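Local coordinates for protein cyclic GMP-AMP synthase-like receptor (Tribolium castaneum, PDB 7LT2) that senses double-stranded RNA in the cytoplasm and makes the cyclic dinucleotide 2',3'-cGAMP from ATP and GTP as an innate immune signal, at residues Trp97-Asn102 and Asn126-Thr131; Ile81-Val86 and Asn101-Trp106. All coordinates share one frame; numbering follows the deposited sequence.

Interaction 1 (Trp97-Asn102 and Asn126-Thr131)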
ATOM      1  N   TRP A  97      14.623  -5.733 -13.531  1.00 25.22           N
ATOM      2  CA  TRP A  97      14.384  -5.429 -14.931  1.00 22.60           C
ATOM      3  C   TRP A  97      13.499  -6.513 -15.530  1.00 21.04           C
ATOM      4  O   TRP A  97      13.495  -7.659 -15.069  1.00 23.57           O
ATOM      5  CB  TRP A  97      15.695  -5.337 -15.720  1.00 24.29           C
ATOM      6  CG  TRP A  97      16.558  -4.172 -15.346  1.00 26.52           C
ATOM      7  CD1 TRP A  97      16.272  -3.192 -14.444  1.00 30.35           C
ATOM      8  CD2 TRP A  97      17.855  -3.865 -15.874  1.00 31.01           C
ATOM      9  NE1 TRP A  97      17.309  -2.293 -14.378  1.00 30.44           N
ATOM     10  CE2 TRP A  97      18.293  -2.684 -15.245  1.00 32.76           C
ATOM     11  CE3 TRP A  97      18.688  -4.477 -16.818  1.00 34.81           C
ATOM     12  CZ2 TRP A  97      19.529  -2.100 -15.527  1.00 35.95           C
ATOM     13  CZ3 TRP A  97      19.916  -3.894 -17.098  1.00 35.01           C
ATOM     14  CH2 TRP A  97      20.323  -2.720 -16.454  1.00 33.58           C
ATOM     15  N   LEU A  98      12.748  -6.146 -16.564  1.00 19.70           N
ATOM     16  CA  LEU A  98      11.838  -7.075 -17.223  1.00 21.11           C
ATOM     17  C   LEU A  98      11.987  -6.898 -18.725  1.00 23.47           C
ATOM     18  O   LEU A  98      11.733  -5.811 -19.249  1.00 25.62           O
ATOM     19  CB  LEU A  98      10.389  -6.831 -16.781  1.00 23.79           C
ATOM     20  CG  LEU A  98       9.316  -7.909 -17.009  1.00 26.81           C
ATOM     21  CD1 LEU A  98       8.903  -8.017 -18.467  1.00 28.94           C
ATOM     22  CD2 LEU A  98       9.766  -9.265 -16.486  1.00 26.73           C
ATOM     23  N   LYS A  99      12.396  -7.956 -19.415  1.00 21.57           N
ATOM     24  CA  LYS A  99      12.528  -7.908 -20.861  1.00 21.58           C
ATOM     25  C   LYS A  99      11.730  -9.044 -21.483  1.00 21.17           C
ATOM     26  O   LYS A  99      11.429 -10.053 -20.841  1.00 23.86           O
ATOM     27  CB  LYS A  99      14.002  -7.979 -21.304  1.00 25.34           C
ATOM     28  CG  LYS A  99      14.753  -9.216 -20.851  1.00 30.27           C
ATOM     29  CD  LYS A  99      16.138  -9.264 -21.489  1.00 35.47           C
ATOM     30  CE  LYS A  99      17.058 -10.240 -20.772  1.00 48.28           C
ATOM     31  NZ  LYS A  99      16.555 -11.642 -20.813  1.00 47.48           N
ATOM     32  N   LEU A 100      11.360  -8.854 -22.741  1.00 24.91           N
ATOM     33  CA  LEU A 100      10.609  -9.848 -23.495  1.00 22.72           C
ATOM     34  C   LEU A 100      11.528 -10.447 -24.548  1.00 23.38           C
ATOM     35  O   LEU A 100      12.160  -9.711 -25.313  1.00 25.85           O
ATOM     36  CB  LEU A 100       9.370  -9.234 -24.155  1.00 22.76           C
ATOM     37  CG  LEU A 100       8.171  -8.800 -23.300  1.00 27.64           C
ATOM     38  CD1 LEU A 100       8.485  -7.580 -22.440  1.00 31.99           C
ATOM     39  CD2 LEU A 100       6.963  -8.527 -24.186  1.00 24.75           C
ATOM     40  N   ASN A 101      11.609 -11.778 -24.580  1.00 21.81           N
ATOM     41  CA  ASN A 101      12.492 -12.460 -25.522  1.00 22.50           C
ATOM     42  C   ASN A 101      11.793 -12.946 -26.786  1.00 25.56           C
ATOM     43  O   ASN A 101      12.478 -13.410 -27.706  1.00 25.04           O
ATOM     44  CB  ASN A 101      13.179 -13.653 -24.841  1.00 28.65           C
ATOM     45  CG  ASN A 101      14.317 -13.231 -23.927  1.00 33.01           C
ATOM     46  OD1 ASN A 101      14.880 -12.148 -24.074  1.00 33.68           O
ATOM     47  ND2 ASN A 101      14.668 -14.097 -22.984  1.00 35.82           N
ATOM     48  N   ASN A 102      10.462 -12.852 -26.870  1.00 25.77           N
ATOM     49  CA  ASN A 102       9.744 -13.432 -28.004  1.00 26.98           C
ATOM     50  C   ASN A 102       8.468 -12.643 -28.304  1.00 23.31           C
ATOM     51  O   ASN A 102       7.423 -13.221 -28.617  1.00 22.29           O
ATOM     52  CB  ASN A 102       9.410 -14.906 -27.750  1.00 23.62           C
ATOM     53  CG  ASN A 102       8.929 -15.630 -29.007  1.00 28.01           C
ATOM     54  OD1 ASN A 102       9.463 -15.431 -30.093  1.00 31.04           O
ATOM     55  ND2 ASN A 102       7.901 -16.462 -28.855  1.00 29.23           N
ATOM     56  N   ASN A 126      15.660  -2.783 -26.859  1.00 32.06           N
ATOM     57  CA  ASN A 126      15.869  -4.198 -26.553  1.00 33.16           C
ATOM     58  C   ASN A 126      14.679  -4.828 -25.838  1.00 27.54           C
ATOM     59  O   ASN A 126      14.833  -5.852 -25.161  1.00 30.18           O
ATOM     60  CB  ASN A 126      17.152  -4.413 -25.740  1.00 39.34           C
ATOM     61  CG  ASN A 126      18.396  -3.973 -26.490  1.00 53.72           C
ATOM     62  OD1 ASN A 126      18.799  -4.603 -27.468  1.00 50.06           O
ATOM     63  ND2 ASN A 126      19.015  -2.889 -26.030  1.00 49.13           N
ATOM     64  N   ASP A 127      13.495  -4.232 -25.982  1.00 25.08           N
ATOM     65  CA  ASP A 127      12.241  -4.794 -25.468  1.00 23.43           C
ATOM     66  C   ASP A 127      12.248  -4.912 -23.944  1.00 27.39           C
ATOM     67  O   ASP A 127      11.718  -5.869 -23.375  1.00 22.08           O
ATOM     68  CB  ASP A 127      11.928  -6.144 -26.117  1.00 22.30           C
ATOM     69  CG  ASP A 127      11.392  -5.999 -27.532  1.00 31.18           C
ATOM     70  OD1 ASP A 127      11.098  -4.856 -27.943  1.00 26.93           O
ATOM     71  OD2 ASP A 127      11.265  -7.026 -28.236  1.00 34.69           O
ATOM     72  N   PHE A 128      12.844  -3.927 -23.276  1.00 27.19           N
ATOM     73  CA  PHE A 128      12.734  -3.812 -21.828  1.00 25.38           C
ATOM     74  C   PHE A 128      11.471  -3.042 -21.476  1.00 24.04           C
ATOM     75  O   PHE A 128      11.182  -2.005 -22.081  1.00 23.10           O
ATOM     76  CB  PHE A 128      13.952  -3.111 -21.232  1.00 24.12           C
ATOM     77  CG  PHE A 128      15.141  -4.008 -21.049  1.00 29.98           C
ATOM     78  CD1 PHE A 128      15.305  -4.727 -19.878  1.00 30.69           C
ATOM     79  CD2 PHE A 128      16.099  -4.126 -22.047  1.00 28.62           C
ATOM     80  CE1 PHE A 128      16.403  -5.552 -19.702  1.00 32.06           C
ATOM     81  CE2 PHE A 128      17.198  -4.950 -21.874  1.00 35.94           C
ATOM     82  CZ  PHE A 128      17.348  -5.664 -20.704  1.00 31.94           C
ATOM     83  N   LEU A 129      10.720  -3.560 -20.507  1.00 21.68           N
ATOM     84  CA  LEU A 129       9.565  -2.846 -19.979  1.00 20.60           C
ATOM     85  C   LEU A 129      10.018  -1.533 -19.358  1.00 19.01           C
ATOM     86  O   LEU A 129      10.950  -1.508 -18.551  1.00 20.68           O
ATOM     87  CB  LEU A 129       8.852  -3.698 -18.930  1.00 21.05           C
ATOM     88  CG  LEU A 129       7.493  -4.328 -19.227  1.00 29.91           C
ATOM     89  CD1 LEU A 129       6.889  -4.883 -17.931  1.00 24.71           C
ATOM     90  CD2 LEU A 129       6.537  -3.347 -19.899  1.00 26.09           C
ATOM     91  N   ASP A 130       9.349  -0.441 -19.718  1.00 17.92           N
ATOM     92  CA  ASP A 130       9.780   0.894 -19.322  1.00 18.50           C
ATOM     93  C   ASP A 130       8.743   1.519 -18.396  1.00 20.01           C
ATOM     94  O   ASP A 130       7.559   1.580 -18.737  1.00 19.97           O
ATOM     95  CB  ASP A 130      10.013   1.766 -20.562  1.00 19.57           C
ATOM     96  CG  ASP A 130      10.627   3.109 -20.229  1.00 23.95           C
ATOM     97  OD1 ASP A 130       9.902   3.982 -19.718  1.00 23.53           O
ATOM     98  OD2 ASP A 130      11.839   3.289 -20.473  1.00 28.91           O
ATOM     99  N   THR A 131       9.195   1.995 -17.229  1.00 22.55           N
ATOM    100  CA  THR A 131       8.267   2.546 -16.243  1.00 20.06           C
ATOM    101  C   THR A 131       7.621   3.832 -16.741  1.00 18.86           C
ATOM    102  O   THR A 131       6.412   4.025 -16.579  1.00 20.78           O
ATOM    103  CB  THR A 131       8.980   2.799 -14.912  1.00 20.94           C
ATOM    104  OG1 THR A 131      10.078   3.697 -15.113  1.00 22.49           O
ATOM    105  CG2 THR A 131       9.492   1.506 -14.315  1.00 21.73           C
TER
HETATM  106  O   HOH W   1      12.856  -3.277 -17.386  1.00 22.02           O
HETATM  107  O   HOH W   2      10.874  -9.729 -27.829  1.00 25.11           O
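Lys99 and Phe128 form a single beta bridge, docking the loop before helix 131-147 on strand 95-100 in the Mab-21 nucleotidyltransferase domain. Two backbone hydrogen bonds make it, Leu129 N to Leu98 O at 2.8 Å and Leu100 N to Asp127 O at 3.1 Å, on either side of the Lys99-Phe128 pair, an antiparallel non-hydrogen-bonded one. The alpha carbons of Phe128 and Lys99 add CA-H...O contacts to these carbonyls.

Side chains sort onto two sides of this bridge. On one, Lys99 CB lies over a face of the Phe128 ring, 3.9 Å from its centroid, a CH-pi contact; with CG between the backbone N and the carbonyl carbon (chi1 59°) the chain runs alongside the ring, Lys99 CD 3.9 Å from Phe128 CZ. Trp97 meets the same ring obliquely, CE3 to Phe128 CE1, the planes 85° apart, and Arg238 makes cation-pi contacts with both aromatics. On the other, Leu98 and Leu129 lie side by side, CD1 atoms 3.8 Å apart.

One water links Leu98 N to Leu129 O. Asp127, whose OD1 is salt-bridged to Arg119, accepts a hydrogen bond at OD2 from a second water, which also donates one to Leu100 O at 2.8 Å.

Interaction 2 (Ile81-Val86 and Asn101-Trp106); sequences IYAQPV and NNLDGW
Ala83 and Gln84 present successive carbonyls to successive amides where strand 95-100 gives way to helix 103-107: Asn102 N bonds to Ala83 O at 2.9 Å and Asn101 N to Gln84 O, both donors standing above the carbonyl planes. The second bond is the straighter, 167° at the hydrogen against 134°.

Asn102, the N-cap residue of the helix, adds a side-chain bond. Its CG is turned anti to the backbone N (chi1 -168°), which carries the amide across to Tyr82, where ND2 donates to the backbone O at 3.1 Å, with that oxygen close to the amide plane. ND2 also donates to a water that has a weak link to Tyr82 OH. Gln84 lays its extended chain over Asn102, CD reaching CB at 3.5 Å, and a further water joins Gln84 OE1 to Asn101 ND2.

The apolar part faces the helix. Tyr82 CB packs on Trp106 CE3 at 3.7 Å, the two side chains crossing at a slant, while the edge of the tyrosine ring meets Gly105 O. Ala83 CB rests against Trp106 CB.

Around this corner, Tyr115 meets the Trp106 ring edge-to-face, Arg119 of helix 118-122 forms a salt bridge with Asp104, and Ala83 also touches Leu100 of strand 95-100, which pairs antiparallel with strand 85-89.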
ATOM      1  N   ILE A  81       2.659 -15.277 -21.525  1.00 23.56           N
ATOM      2  CA  ILE A  81       3.937 -15.950 -21.323  1.00 22.66           C
ATOM      3  C   ILE A  81       4.551 -16.394 -22.642  1.00 23.11           C
ATOM      4  O   ILE A  81       5.764 -16.602 -22.713  1.00 23.43           O
ATOM      5  CB  ILE A  81       3.787 -17.150 -20.366  1.00 25.60           C
ATOM      6  CG1 ILE A  81       3.054 -18.301 -21.053  1.00 26.60           C
ATOM      7  CG2 ILE A  81       3.053 -16.738 -19.096  1.00 35.95           C
ATOM      8  CD1 ILE A  81       2.941 -19.546 -20.193  1.00 39.23           C
ATOM      9  N   TYR A  82       3.740 -16.533 -23.696  1.00 24.52           N
ATOM     10  CA  TYR A  82       4.282 -16.915 -24.996  1.00 25.33           C
ATOM     11  C   TYR A  82       5.293 -15.892 -25.498  1.00 24.58           C
ATOM     12  O   TYR A  82       6.234 -16.250 -26.217  1.00 22.70           O
ATOM     13  CB  TYR A  82       3.144 -17.095 -26.004  1.00 24.77           C
ATOM     14  CG  TYR A  82       3.521 -17.852 -27.264  1.00 26.28           C
ATOM     15  CD1 TYR A  82       3.978 -17.182 -28.390  1.00 24.35           C
ATOM     16  CD2 TYR A  82       3.398 -19.238 -27.330  1.00 24.92           C
ATOM     17  CE1 TYR A  82       4.320 -17.870 -29.545  1.00 26.71           C
ATOM     18  CE2 TYR A  82       3.734 -19.933 -28.479  1.00 28.87           C
ATOM     19  CZ  TYR A  82       4.193 -19.246 -29.583  1.00 31.11           C
ATOM     20  OH  TYR A  82       4.530 -19.932 -30.733  1.00 29.76           O
ATOM     21  N   ALA A  83       5.127 -14.621 -25.121  1.00 21.76           N
ATOM     22  CA  ALA A  83       6.079 -13.573 -25.474  1.00 24.44           C
ATOM     23  C   ALA A  83       7.387 -13.683 -24.707  1.00 23.92           C
ATOM     24  O   ALA A  83       8.294 -12.879 -24.953  1.00 21.70           O
ATOM     25  CB  ALA A  83       5.461 -12.194 -25.240  1.00 20.73           C
ATOM     26  N   GLN A  84       7.485 -14.636 -23.785  1.00 24.19           N
ATOM     27  CA  GLN A  84       8.673 -14.966 -23.007  1.00 23.21           C
ATOM     28  C   GLN A  84       9.203 -13.775 -22.220  1.00 24.07           C
ATOM     29  O   GLN A  84      10.329 -13.322 -22.463  1.00 22.38           O
ATOM     30  CB  GLN A  84       9.762 -15.523 -23.920  1.00 24.57           C
ATOM     31  CG  GLN A  84       9.365 -16.825 -24.598  1.00 28.11           C
ATOM     32  CD  GLN A  84      10.462 -17.373 -25.478  1.00 32.52           C
ATOM     33  OE1 GLN A  84      11.636 -17.068 -25.281  1.00 31.31           O
ATOM     34  NE2 GLN A  84      10.086 -18.181 -26.463  1.00 30.81           N
ATOM     35  N   PRO A  85       8.438 -13.251 -21.263  1.00 22.72           N
ATOM     36  CA  PRO A  85       8.999 -12.242 -20.359  1.00 26.84           C
ATOM     37  C   PRO A  85      10.018 -12.872 -19.423  1.00 23.78           C
ATOM     38  O   PRO A  85       9.840 -13.997 -18.952  1.00 25.99           O
ATOM     39  CB  PRO A  85       7.772 -11.733 -19.593  1.00 25.41           C
ATOM     40  CG  PRO A  85       6.831 -12.894 -19.600  1.00 25.60           C
ATOM     41  CD  PRO A  85       7.042 -13.587 -20.922  1.00 20.59           C
ATOM     42  N   VAL A  86      11.101 -12.143 -19.169  1.00 21.81           N
ATOM     43  CA  VAL A  86      12.170 -12.611 -18.294  1.00 20.51           C
ATOM     44  C   VAL A  86      12.451 -11.531 -17.262  1.00 20.56           C
ATOM     45  O   VAL A  86      12.774 -10.391 -17.619  1.00 22.97           O
ATOM     46  CB  VAL A  86      13.448 -12.967 -19.066  1.00 25.85           C
ATOM     47  CG1 VAL A  86      14.577 -13.284 -18.091  1.00 32.15           C
ATOM     48  CG2 VAL A  86      13.191 -14.153 -19.980  1.00 29.08           C
ATOM     49  N   ASN A 101      11.609 -11.778 -24.580  1.00 21.81           N
ATOM     50  CA  ASN A 101      12.492 -12.460 -25.522  1.00 22.50           C
ATOM     51  C   ASN A 101      11.793 -12.946 -26.786  1.00 25.56           C
ATOM     52  O   ASN A 101      12.478 -13.410 -27.706  1.00 25.04           O
ATOM     53  CB  ASN A 101      13.179 -13.653 -24.841  1.00 28.65           C
ATOM     54  CG  ASN A 101      14.317 -13.231 -23.927  1.00 33.01           C
ATOM     55  OD1 ASN A 101      14.880 -12.148 -24.074  1.00 33.68           O
ATOM     56  ND2 ASN A 101      14.668 -14.097 -22.984  1.00 35.82           N
ATOM     57  N   ASN A 102      10.462 -12.852 -26.870  1.00 25.77           N
ATOM     58  CA  ASN A 102       9.744 -13.432 -28.004  1.00 26.98           C
ATOM     59  C   ASN A 102       8.468 -12.643 -28.304  1.00 23.31           C
ATOM     60  O   ASN A 102       7.423 -13.221 -28.617  1.00 22.29           O
ATOM     61  CB  ASN A 102       9.410 -14.906 -27.750  1.00 23.62           C
ATOM     62  CG  ASN A 102       8.929 -15.630 -29.007  1.00 28.01           C
ATOM     63  OD1 ASN A 102       9.463 -15.431 -30.093  1.00 31.04           O
ATOM     64  ND2 ASN A 102       7.901 -16.462 -28.855  1.00 29.23           N
ATOM     65  N   LEU A 103       8.537 -11.313 -28.232  1.00 24.52           N
ATOM     66  CA  LEU A 103       7.354 -10.523 -28.565  1.00 22.88           C
ATOM     67  C   LEU A 103       6.946 -10.723 -30.021  1.00 21.78           C
ATOM     68  O   LEU A 103       5.753 -10.813 -30.328  1.00 21.54           O
ATOM     69  CB  LEU A 103       7.586  -9.036 -28.281  1.00 20.21           C
ATOM     70  CG  LEU A 103       6.362  -8.167 -28.603  1.00 18.94           C
ATOM     71  CD1 LEU A 103       5.136  -8.680 -27.869  1.00 21.78           C
ATOM     72  CD2 LEU A 103       6.606  -6.694 -28.274  1.00 20.10           C
ATOM     73  N   ASP A 104       7.921 -10.790 -30.931  1.00 22.85           N
ATOM     74  CA  ASP A 104       7.592 -10.973 -32.343  1.00 24.16           C
ATOM     75  C   ASP A 104       6.822 -12.266 -32.571  1.00 25.55           C
ATOM     76  O   ASP A 104       5.856 -12.291 -33.341  1.00 25.30           O
ATOM     77  CB  ASP A 104       8.860 -10.957 -33.189  1.00 22.76           C
ATOM     78  CG  ASP A 104       9.473  -9.577 -33.299  1.00 28.04           C
ATOM     79  OD1 ASP A 104       8.868  -8.609 -32.796  1.00 26.96           O
ATOM     80  OD2 ASP A 104      10.563  -9.466 -33.896  1.00 30.30           O
ATOM     81  N   GLY A 105       7.244 -13.355 -31.930  1.00 23.94           N
ATOM     82  CA  GLY A 105       6.526 -14.608 -32.082  1.00 25.50           C
ATOM     83  C   GLY A 105       5.109 -14.540 -31.557  1.00 24.10           C
ATOM     84  O   GLY A 105       4.207 -15.165 -32.115  1.00 27.26           O
ATOM     85  N   TRP A 106       4.893 -13.778 -30.480  1.00 20.89           N
ATOM     86  CA  TRP A 106       3.537 -13.573 -29.985  1.00 21.53           C
ATOM     87  C   TRP A 106       2.711 -12.756 -30.973  1.00 23.74           C
ATOM     88  O   TRP A 106       1.529 -13.045 -31.188  1.00 22.39           O
ATOM     89  CB  TRP A 106       3.584 -12.895 -28.612  1.00 20.44           C
ATOM     90  CG  TRP A 106       2.238 -12.495 -28.088  1.00 19.02           C
ATOM     91  CD1 TRP A 106       1.806 -11.228 -27.811  1.00 22.28           C
ATOM     92  CD2 TRP A 106       1.138 -13.366 -27.795  1.00 21.43           C
ATOM     93  NE1 TRP A 106       0.513 -11.260 -27.354  1.00 23.15           N
ATOM     94  CE2 TRP A 106       0.078 -12.561 -27.338  1.00 21.99           C
ATOM     95  CE3 TRP A 106       0.953 -14.750 -27.865  1.00 24.48           C
ATOM     96  CZ2 TRP A 106      -1.153 -13.092 -26.954  1.00 19.53           C
ATOM     97  CZ3 TRP A 106      -0.270 -15.276 -27.486  1.00 24.45           C
ATOM     98  CH2 TRP A 106      -1.306 -14.448 -27.031  1.00 23.19           C
TER
HETATM   99  O   HOH W   3       7.219 -18.087 -31.358  1.00 34.55           O
HETATM  100  O   HOH W   4      13.153 -16.657 -22.999  1.00 31.88           O

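How the interactions relate
From the N terminus, residues 81-86 lead into strand 85-89; the chain turns back along strand 95-100 and reaches 101-106, where interaction 2 closes a loop that is essentially a beta hairpin with its two ends tied together. Interaction 1 begins within that loop, at Trp97, and closes a second one through helices 103-107 and 118-122 at residues 126-131. The two loops overlap over residues 97-106, and the contacts themselves share Asn101 and Asn102; neither loop contains the other. Val86 N and Lys99 O, 2.7 Å apart and probably hydrogen-bonded, connect the contacts directly. Together they fasten the hairpin to the start of helix 103-107 and to the loop before helix 131-147.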